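Local coordinates for sortase family protein (Streptococcus agalactiae, PDB 4D7W) that probably acts as a class C sortase, a cysteine transpeptidase that takes part in assembling the type 2b pilus on the cell surface, at residues Q9-H14 with L55-T60; K28-Q33 with R48-S53; Q33-G38 with G102-S107. One frame throughout, in Å; residues are numbered along the deposited sequence.

Interaction 1: Q9-H14 with L55-T60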
loop_
_atom_site.group_PDB
_atom_site.type_symbol
_atom_site.label_atom_id
_atom_site.label_comp_id
_atom_site.label_asym_id
_atom_site.label_seq_id
_atom_site.Cartn_x
_atom_site.Cartn_y
_atom_site.Cartn_z
ATOM N N GLN A 9 -0.254 3.656 -16.461
ATOM C CA GLN A 9 -1.590 3.880 -17.010
ATOM C C GLN A 9 -1.653 3.464 -18.472
ATOM O O GLN A 9 -2.565 2.744 -18.882
ATOM C CB GLN A 9 -1.996 5.347 -16.876
ATOM C CG GLN A 9 -2.258 5.800 -15.454
ATOM C CD GLN A 9 -2.565 7.289 -15.370
ATOM O OE1 GLN A 9 -2.247 8.053 -16.279
ATOM N NE2 GLN A 9 -3.182 7.704 -14.272
ATOM N N ASP A 10 -0.678 3.925 -19.253
ATOM C CA ASP A 10 -0.642 3.637 -20.677
ATOM C C ASP A 10 -0.577 2.137 -20.946
ATOM O O ASP A 10 -1.191 1.635 -21.882
ATOM C CB ASP A 10 0.545 4.358 -21.333
ATOM C CG ASP A 10 0.329 5.857 -21.412
ATOM O OD1 ASP A 10 -0.790 6.305 -21.080
ATOM O OD2 ASP A 10 1.254 6.584 -21.824
ATOM N N ARG A 11 0.159 1.419 -20.114
ATOM C CA ARG A 11 0.271 -0.017 -20.282
ATOM C C ARG A 11 -1.071 -0.692 -20.013
ATOM O O ARG A 11 -1.531 -1.529 -20.788
ATOM C CB ARG A 11 1.328 -0.569 -19.349
ATOM C CG ARG A 11 1.623 -2.012 -19.575
ATOM C CD ARG A 11 2.953 -2.137 -20.248
ATOM N NE ARG A 11 3.484 -3.483 -20.117
ATOM C CZ ARG A 11 4.653 -3.861 -20.613
ATOM N NH1 ARG A 11 5.397 -2.987 -21.276
ATOM N NH2 ARG A 11 5.071 -5.108 -20.449
ATOM N N VAL A 12 -1.702 -0.308 -18.914
ATOM C CA VAL A 12 -3.002 -0.855 -18.569
ATOM C C VAL A 12 -4.038 -0.604 -19.669
ATOM O O VAL A 12 -4.912 -1.438 -19.889
ATOM C CB VAL A 12 -3.506 -0.283 -17.231
ATOM C CG1 VAL A 12 -4.906 -0.793 -16.912
ATOM C CG2 VAL A 12 -2.561 -0.663 -16.114
ATOM N N THR A 13 -3.925 0.520 -20.379
ATOM C CA THR A 13 -4.885 0.849 -21.430
ATOM C C THR A 13 -5.006 -0.258 -22.486
ATOM O O THR A 13 -6.081 -0.492 -23.024
ATOM C CB THR A 13 -4.510 2.173 -22.129
ATOM O OG1 THR A 13 -4.711 3.261 -21.217
ATOM C CG2 THR A 13 -5.375 2.397 -23.342
ATOM N N HIS A 14 -3.911 -0.957 -22.762
ATOM C CA HIS A 14 -3.894 -1.920 -23.858
ATOM C C HIS A 14 -4.013 -3.368 -23.408
ATOM O O HIS A 14 -3.875 -4.289 -24.211
ATOM C CB HIS A 14 -2.625 -1.723 -24.675
ATOM C CG HIS A 14 -2.473 -0.327 -25.183
ATOM N ND1 HIS A 14 -3.345 0.225 -26.099
ATOM C CD2 HIS A 14 -1.582 0.644 -24.873
ATOM C CE1 HIS A 14 -2.979 1.470 -26.352
ATOM N NE2 HIS A 14 -1.911 1.747 -25.625
ATOM N N LEU A 55 0.029 -8.657 -9.124
ATOM C CA LEU A 55 -0.245 -7.280 -9.555
ATOM C C LEU A 55 0.903 -6.706 -10.390
ATOM O O LEU A 55 1.207 -5.520 -10.314
ATOM C CB LEU A 55 -0.516 -6.381 -8.334
ATOM C CG LEU A 55 -1.748 -6.814 -7.536
ATOM C CD1 LEU A 55 -1.982 -5.866 -6.360
ATOM C CD2 LEU A 55 -2.941 -6.841 -8.453
ATOM N N ALA A 56 1.554 -7.558 -11.169
ATOM C CA ALA A 56 2.712 -7.141 -11.942
ATOM C C ALA A 56 2.358 -7.124 -13.414
ATOM O O ALA A 56 1.900 -8.139 -13.940
ATOM C CB ALA A 56 3.906 -8.081 -11.683
ATOM N N ILE A 57 2.540 -5.983 -14.081
ATOM C CA ILE A 57 2.285 -5.925 -15.526
ATOM C C ILE A 57 3.549 -5.620 -16.330
ATOM O O ILE A 57 3.483 -5.455 -17.551
ATOM C CB ILE A 57 1.238 -4.874 -15.886
ATOM C CG1 ILE A 57 1.806 -3.471 -15.670
ATOM C CG2 ILE A 57 -0.053 -5.095 -15.086
ATOM C CD1 ILE A 57 0.799 -2.377 -15.988
ATOM N N ASP A 58 4.685 -5.536 -15.642
ATOM C CA ASP A 58 5.984 -5.345 -16.287
ATOM C C ASP A 58 7.044 -5.677 -15.259
ATOM O O ASP A 58 6.720 -6.162 -14.192
ATOM C CB ASP A 58 6.152 -3.915 -16.836
ATOM C CG ASP A 58 5.950 -2.824 -15.771
ATOM O OD1 ASP A 58 6.313 -3.023 -14.590
ATOM O OD2 ASP A 58 5.422 -1.748 -16.127
ATOM N N LYS A 59 8.305 -5.400 -15.558
ATOM C CA LYS A 59 9.368 -5.784 -14.632
ATOM C C LYS A 59 9.754 -4.710 -13.600
ATOM O O LYS A 59 10.746 -4.866 -12.885
ATOM C CB LYS A 59 10.612 -6.191 -15.422
ATOM C CG LYS A 59 10.446 -7.508 -16.174
ATOM C CD LYS A 59 11.792 -8.132 -16.492
ATOM C CE LYS A 59 11.631 -9.573 -16.941
ATOM N NZ LYS A 59 12.849 -10.396 -16.659
ATOM N N THR A 60 8.970 -3.641 -13.509
ATOM C CA THR A 60 9.337 -2.500 -12.672
ATOM C C THR A 60 8.960 -2.650 -11.194
ATOM O O THR A 60 9.464 -1.916 -10.359
ATOM C CB THR A 60 8.683 -1.212 -13.184
ATOM O OG1 THR A 60 7.299 -1.208 -12.829
ATOM C CG2 THR A 60 8.792 -1.120 -14.692
#

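Interaction 2: K28-Q33 with R48-S53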
loop_
_atom_site.group_PDB
_atom_site.type_symbol
_atom_site.label_atom_id
_atom_site.label_comp_id
_atom_site.label_asym_id
_atom_site.label_seq_id
_atom_site.Cartn_x
_atom_site.Cartn_y
_atom_site.Cartn_z
ATOM N N LYS A 28 -6.664 -11.715 -5.653
ATOM C CA LYS A 28 -7.701 -12.065 -4.690
ATOM C C LYS A 28 -7.405 -13.396 -4.032
ATOM O O LYS A 28 -7.551 -13.557 -2.823
ATOM C CB LYS A 28 -9.067 -12.099 -5.364
ATOM C CG LYS A 28 -9.527 -10.745 -5.844
ATOM C CD LYS A 28 -10.964 -10.837 -6.322
ATOM C CE LYS A 28 -11.482 -9.488 -6.733
ATOM N NZ LYS A 28 -12.881 -9.649 -7.231
ATOM N N GLU A 29 -6.999 -14.366 -4.833
ATOM C CA GLU A 29 -6.644 -15.663 -4.297
ATOM C C GLU A 29 -5.503 -15.498 -3.294
ATOM O O GLU A 29 -5.533 -16.055 -2.202
ATOM C CB GLU A 29 -6.243 -16.611 -5.419
ATOM C CG GLU A 29 -6.251 -18.043 -5.012
ATOM C CD GLU A 29 -7.651 -18.544 -4.719
ATOM O OE1 GLU A 29 -8.633 -17.856 -5.089
ATOM O OE2 GLU A 29 -7.769 -19.630 -4.121
ATOM N N TYR A 30 -4.498 -14.721 -3.680
ATOM C CA TYR A 30 -3.370 -14.439 -2.802
ATOM C C TYR A 30 -3.828 -13.877 -1.457
ATOM O O TYR A 30 -3.449 -14.380 -0.405
ATOM C CB TYR A 30 -2.425 -13.467 -3.484
ATOM C CG TYR A 30 -1.170 -13.144 -2.698
ATOM C CD1 TYR A 30 -0.009 -13.908 -2.851
ATOM C CD2 TYR A 30 -1.130 -12.053 -1.834
ATOM C CE1 TYR A 30 1.150 -13.600 -2.159
ATOM C CE2 TYR A 30 0.023 -11.733 -1.133
ATOM C CZ TYR A 30 1.163 -12.512 -1.300
ATOM O OH TYR A 30 2.304 -12.195 -0.601
ATOM N N ASN A 31 -4.660 -12.841 -1.493
ATOM C CA ASN A 31 -5.097 -12.187 -0.260
ATOM C C ASN A 31 -6.009 -13.054 0.616
ATOM O O ASN A 31 -6.312 -12.703 1.761
ATOM C CB ASN A 31 -5.808 -10.878 -0.599
ATOM C CG ASN A 31 -4.882 -9.684 -0.554
ATOM O OD1 ASN A 31 -3.665 -9.834 -0.465
ATOM N ND2 ASN A 31 -5.452 -8.488 -0.638
ATOM N N LYS A 32 -6.466 -14.178 0.080
ATOM C CA LYS A 32 -7.299 -15.095 0.866
ATOM C C LYS A 32 -6.512 -15.770 1.977
ATOM O O LYS A 32 -7.083 -16.178 2.979
ATOM C CB LYS A 32 -7.921 -16.178 -0.029
ATOM C CG LYS A 32 -9.196 -15.754 -0.702
ATOM C CD LYS A 32 -9.815 -16.919 -1.455
ATOM C CE LYS A 32 -11.086 -16.497 -2.158
ATOM N NZ LYS A 32 -10.802 -15.486 -3.209
ATOM N N GLN A 33 -5.202 -15.896 1.800
ATOM C CA GLN A 33 -4.404 -16.655 2.756
ATOM C C GLN A 33 -4.310 -16.001 4.131
ATOM O O GLN A 33 -4.116 -16.685 5.132
ATOM C CB GLN A 33 -2.991 -16.872 2.218
ATOM C CG GLN A 33 -2.087 -15.665 2.341
ATOM C CD GLN A 33 -0.768 -15.883 1.630
ATOM O OE1 GLN A 33 0.134 -16.527 2.170
ATOM N NE2 GLN A 33 -0.652 -15.368 0.401
ATOM N N ARG A 48 8.114 -15.133 -1.508
ATOM C CA ARG A 48 8.542 -13.851 -2.037
ATOM C C ARG A 48 8.426 -13.833 -3.567
ATOM O O ARG A 48 8.009 -12.829 -4.143
ATOM C CB ARG A 48 9.970 -13.532 -1.600
ATOM C CG ARG A 48 10.515 -12.233 -2.192
ATOM C CD ARG A 48 11.813 -11.799 -1.488
ATOM N NE ARG A 48 11.576 -11.628 -0.060
ATOM C CZ ARG A 48 11.992 -12.476 0.876
ATOM N NH1 ARG A 48 12.700 -13.549 0.530
ATOM N NH2 ARG A 48 11.719 -12.240 2.158
ATOM N N LEU A 49 8.786 -14.943 -4.212
ATOM C CA LEU A 49 8.593 -15.098 -5.659
ATOM C C LEU A 49 7.122 -14.995 -6.061
ATOM O O LEU A 49 6.793 -14.372 -7.065
ATOM C CB LEU A 49 9.151 -16.447 -6.142
ATOM C CG LEU A 49 10.645 -16.593 -6.461
ATOM C CD1 LEU A 49 11.516 -15.895 -5.414
ATOM C CD2 LEU A 49 11.033 -18.064 -6.570
ATOM N N ASP A 50 6.239 -15.637 -5.302
ATOM C CA ASP A 50 4.812 -15.526 -5.575
ATOM C C ASP A 50 4.374 -14.065 -5.467
ATOM O O ASP A 50 3.681 -13.526 -6.336
ATOM C CB ASP A 50 3.997 -16.384 -4.605
ATOM C CG ASP A 50 2.498 -16.388 -4.943
ATOM O OD1 ASP A 50 2.135 -16.103 -6.115
ATOM O OD2 ASP A 50 1.681 -16.687 -4.039
ATOM N N TYR A 51 4.783 -13.431 -4.376
ATOM C CA TYR A 51 4.471 -12.023 -4.133
ATOM C C TYR A 51 4.897 -11.133 -5.305
ATOM O O TYR A 51 4.110 -10.333 -5.793
ATOM C CB TYR A 51 5.138 -11.575 -2.837
ATOM C CG TYR A 51 5.144 -10.075 -2.598
ATOM C CD1 TYR A 51 3.960 -9.374 -2.441
ATOM C CD2 TYR A 51 6.332 -9.371 -2.501
ATOM C CE1 TYR A 51 3.951 -8.005 -2.211
ATOM C CE2 TYR A 51 6.332 -7.982 -2.270
ATOM C CZ TYR A 51 5.142 -7.317 -2.126
ATOM O OH TYR A 51 5.121 -5.956 -1.901
ATOM N N ASN A 52 6.130 -11.286 -5.779
ATOM C CA ASN A 52 6.607 -10.436 -6.864
ATOM C C ASN A 52 5.821 -10.592 -8.164
ATOM O O ASN A 52 5.798 -9.679 -8.993
ATOM C CB ASN A 52 8.092 -10.691 -7.129
ATOM C CG ASN A 52 8.973 -10.118 -6.039
ATOM O OD1 ASN A 52 8.582 -9.179 -5.343
ATOM N ND2 ASN A 52 10.169 -10.673 -5.886
ATOM N N SER A 53 5.169 -11.736 -8.335
ATOM C CA SER A 53 4.358 -11.973 -9.524
ATOM C C SER A 53 2.957 -11.395 -9.390
ATOM O O SER A 53 2.193 -11.409 -10.357
ATOM C CB SER A 53 4.244 -13.472 -9.803
ATOM O OG SER A 53 3.376 -14.085 -8.854
#

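Interaction 3: Q33-G38 with G102-S107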
loop_
_atom_site.group_PDB
_atom_site.type_symbol
_atom_site.label_atom_id
_atom_site.label_comp_id
_atom_site.label_asym_id
_atom_site.label_seq_id
_atom_site.Cartn_x
_atom_site.Cartn_y
_atom_site.Cartn_z
ATOM N N GLN A 33 -5.202 -15.896 1.800
ATOM C CA GLN A 33 -4.404 -16.655 2.756
ATOM C C GLN A 33 -4.310 -16.001 4.131
ATOM O O GLN A 33 -4.116 -16.685 5.132
ATOM C CB GLN A 33 -2.991 -16.872 2.218
ATOM C CG GLN A 33 -2.087 -15.665 2.341
ATOM C CD GLN A 33 -0.768 -15.883 1.630
ATOM O OE1 GLN A 33 0.134 -16.527 2.170
ATOM N NE2 GLN A 33 -0.652 -15.368 0.401
ATOM N N PHE A 34 -4.435 -14.681 4.186
ATOM C CA PHE A 34 -4.119 -13.960 5.428
ATOM C C PHE A 34 -5.079 -14.271 6.578
ATOM O O PHE A 34 -4.690 -14.202 7.748
ATOM C CB PHE A 34 -4.058 -12.467 5.148
ATOM C CG PHE A 34 -2.890 -12.097 4.293
ATOM C CD1 PHE A 34 -1.642 -11.896 4.862
ATOM C CD2 PHE A 34 -3.017 -12.036 2.911
ATOM C CE1 PHE A 34 -0.542 -11.593 4.064
ATOM C CE2 PHE A 34 -1.919 -11.747 2.111
ATOM C CZ PHE A 34 -0.685 -11.527 2.689
ATOM N N LYS A 35 -6.308 -14.655 6.249
ATOM C CA LYS A 35 -7.286 -15.003 7.275
ATOM C C LYS A 35 -6.746 -16.122 8.165
ATOM O O LYS A 35 -6.932 -16.092 9.381
ATOM C CB LYS A 35 -8.619 -15.418 6.649
ATOM C CG LYS A 35 -9.764 -15.484 7.654
ATOM C CD LYS A 35 -11.084 -15.875 6.999
ATOM C CE LYS A 35 -12.192 -15.982 8.043
ATOM N NZ LYS A 35 -13.498 -16.403 7.459
ATOM N N THR A 36 -6.055 -17.093 7.571
ATOM C CA THR A 36 -5.469 -18.169 8.364
ATOM C C THR A 36 -4.010 -17.893 8.758
ATOM O O THR A 36 -3.591 -18.238 9.859
ATOM C CB THR A 36 -5.536 -19.515 7.625
ATOM O OG1 THR A 36 -4.954 -19.373 6.328
ATOM C CG2 THR A 36 -6.983 -19.984 7.482
ATOM N N SER A 37 -3.246 -17.253 7.877
ATOM C CA SER A 37 -1.805 -17.121 8.091
ATOM C C SER A 37 -1.412 -15.933 8.962
ATOM O O SER A 37 -0.370 -15.955 9.616
ATOM C CB SER A 37 -1.080 -17.019 6.746
ATOM O OG SER A 37 -1.152 -15.704 6.216
ATOM N N GLY A 38 -2.231 -14.891 8.970
ATOM C CA GLY A 38 -1.835 -13.648 9.610
ATOM C C GLY A 38 -0.760 -12.974 8.772
ATOM O O GLY A 38 -0.502 -13.374 7.628
ATOM N N GLY A 102 -10.066 -6.821 0.446
ATOM C CA GLY A 102 -10.784 -8.081 0.510
ATOM C C GLY A 102 -11.104 -8.338 1.973
ATOM O O GLY A 102 -10.575 -7.667 2.846
ATOM N N ASP A 103 -11.970 -9.297 2.249
ATOM C CA ASP A 103 -12.282 -9.652 3.624
ATOM C C ASP A 103 -11.042 -10.172 4.366
ATOM O O ASP A 103 -10.241 -10.927 3.798
ATOM C CB ASP A 103 -13.390 -10.704 3.643
ATOM C CG ASP A 103 -13.661 -11.242 5.031
ATOM O OD1 ASP A 103 -14.398 -10.573 5.790
ATOM O OD2 ASP A 103 -13.142 -12.335 5.361
ATOM N N SER A 104 -10.895 -9.775 5.630
ATOM C CA SER A 104 -9.807 -10.258 6.474
ATOM C C SER A 104 -8.435 -9.939 5.862
ATOM O O SER A 104 -7.600 -10.836 5.703
ATOM C CB SER A 104 -9.943 -11.772 6.683
ATOM O OG SER A 104 -11.139 -12.094 7.370
ATOM N N THR A 105 -8.212 -8.676 5.498
ATOM C CA THR A 105 -6.935 -8.270 4.904
ATOM C C THR A 105 -6.413 -7.025 5.596
ATOM O O THR A 105 -7.168 -6.278 6.204
ATOM C CB THR A 105 -7.055 -8.003 3.386
ATOM O OG1 THR A 105 -8.005 -6.956 3.145
ATOM C CG2 THR A 105 -7.495 -9.276 2.638
ATOM N N HIS A 106 -5.106 -6.819 5.535
ATOM C CA HIS A 106 -4.520 -5.597 6.065
ATOM C C HIS A 106 -3.280 -5.324 5.244
ATOM O O HIS A 106 -2.298 -6.051 5.322
ATOM C CB HIS A 106 -4.190 -5.717 7.560
ATOM C CG HIS A 106 -3.788 -4.411 8.193
ATOM N ND1 HIS A 106 -3.617 -4.260 9.552
ATOM C CD2 HIS A 106 -3.523 -3.200 7.643
ATOM C CE1 HIS A 106 -3.255 -3.013 9.815
ATOM N NE2 HIS A 106 -3.181 -2.352 8.673
ATOM N N SER A 107 -3.383 -4.310 4.398
ATOM C CA SER A 107 -2.298 -3.887 3.537
ATOM C C SER A 107 -1.539 -2.747 4.216
ATOM O O SER A 107 -2.154 -1.841 4.783
ATOM C CB SER A 107 -2.855 -3.429 2.186
ATOM O OG SER A 107 -1.809 -3.233 1.252
HETATM O O HOH W 1 -7.716 -13.130 4.094
#

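Interaction 1: Q9-H14 with L55-T60
Arg11 reaches from the last turn of helix 3-13 across to Ile57, its apolar stem running past the isoleucine in the opposite direction. Arg11 CB starts the contact 3.9 Å from Ile57 CD1, and Arg11 CG comes closer, to 3.7 Å from the same methyl. The chain then bends at chi2 (106°), which swings the guanidinium over to the backbone of Ile57. There Arg11 NE sits 3.2 Å from Ile57 O and Arg11 NH2 3.3 Å from that same oxygen. Both are weak hydrogen bonds, so the grip is a loose fork on one carbonyl. Farther out, CZ and NH2 have Asp58 CB above one face of the guanidinium, set toward its rim. The Asp58 carboxylate is turned 71° from the guanidinium plane; its OD1 is taken up by an Asx turn, accepting from both N and OG1 of Thr60. Val12 CG2 also meets Ile57 CD1, at 3.8 Å, so one methyl touches two successive residues of the helix. Arg11 and Val12 thereby set helix 3-13 against the loop leading into strand 62-68. Ile57 further touches Ile23 of helix 17-31 and Leu138, in the turn joining strands 132-137 and 140-152.

Interaction 2: K28-Q33 with R48-S53
Tyr30 and the pair Asp50 and Tyr51 bring together helices 17-31 and 45-52, two of the helices that precede the strands of the sortase beta-barrel in this class C enzyme. No hydrogen bond joins the two segments directly; the contact is the Tyr30 side chain set against Asp50 and Tyr51. The tyrosine has CG anti to the backbone N (chi1 -177°), which carries the ring across to helix 45-52.

The polar edge contact comes first. Asp50 OD2 lies near the ring plane, 3.5 Å from Tyr30 CD1, so a carboxylate oxygen faces the slightly positive C-H rim rather than the pi cloud. The carboxylate plane is tilted 69° from the ring. The other oxygen, OD1, is bound by NE2 of Gln54, with a long, weak ion pair to Arg26.

Van der Waals packing takes over at the far end of the ring. Tyr30 OH meets Tyr51 CB at 3.7 Å and Tyr51 CD1 at 3.8 Å, the two side chains crossing at a slant. Tyr51 carries its hydroxyl to His92 ND1 on strand 90-92 and to Gly80 N just after strand 73-79, while its ring packs edge-to-face with His79.

Hydrogen bonding within segment 28-33 holds an amide over the aromatic face. Gln33 NE2 stands 3.5 Å above the centre of the Tyr30 ring and donates to Tyr30 O at 3.1 Å, with an N-H...O angle of 156°; the backbone N of Gln33 approaches that same oxygen from the opposite face of the carbonyl plane.

Interaction 3: Q33-G38 with G102-S107
Phe34 touches Ser104 through its stem rather than its ring: CB lies 3.9 Å from Ser104 O, while the phenyl group leads away from segment 102-107. One face of that ring carries Gln33 CG, 3.8 Å above the plane and displaced toward the rim, and the side chain also meets Ser97. A second flat group, the Asp103 carboxylate, accepts from Ser104 OG at its OD2 over 2.8 Å; the donor stands well above the carboxylate plane, 58° out of it, and the same hydroxyl oxygen is bonded to Gly165 N as well.

Alongside this serine runs Lys35. Its CG is anti to the backbone N (chi1 -167°) and the chain stays extended from there on, so the methylene groups slide over Ser104, with Lys35 CG 3.7 Å from Ser104 OG. Lys35 NZ ends 4.6 Å from Asp103 OD2, too far for a salt bridge, though a weak electrostatic attraction is possible.

In the fold, the short helix 34-37 thus packs on the loop that leads into strand 105-115 of the sortase barrel, a strand paired in parallel with 167-175. Ser104 has left-handed backbone angles there, and Thr105 OG1 closes back onto Gly102 O.

A water lies between the two backbones. It accepts a weak bond from Lys35 N and lies 2.8 Å from Ser104 O.

From the N terminus, helix 3-13 opens the loop that interaction 1 closes when the chain returns at 55-60, just before strand 62-68. Nested inside that loop, interaction 2 joins helix 17-31 to helix 45-52. Interaction 3 starts within the same helical part, at 33-38, but reaches on to 102-107 at the entry to strand 105-115, so along the chain it crosses both others. Interactions 2 and 3 share Gln33 and touch where Asn31 O packs on Thr105 CG2, their centres about 11 Å apart. Interaction 1 stands off, its centre about 25 Å from that of interaction 3. The ties are helix 3-13 to a loop, helix 17-31 to helix 45-52, and helix 34-37 to strand 105-115.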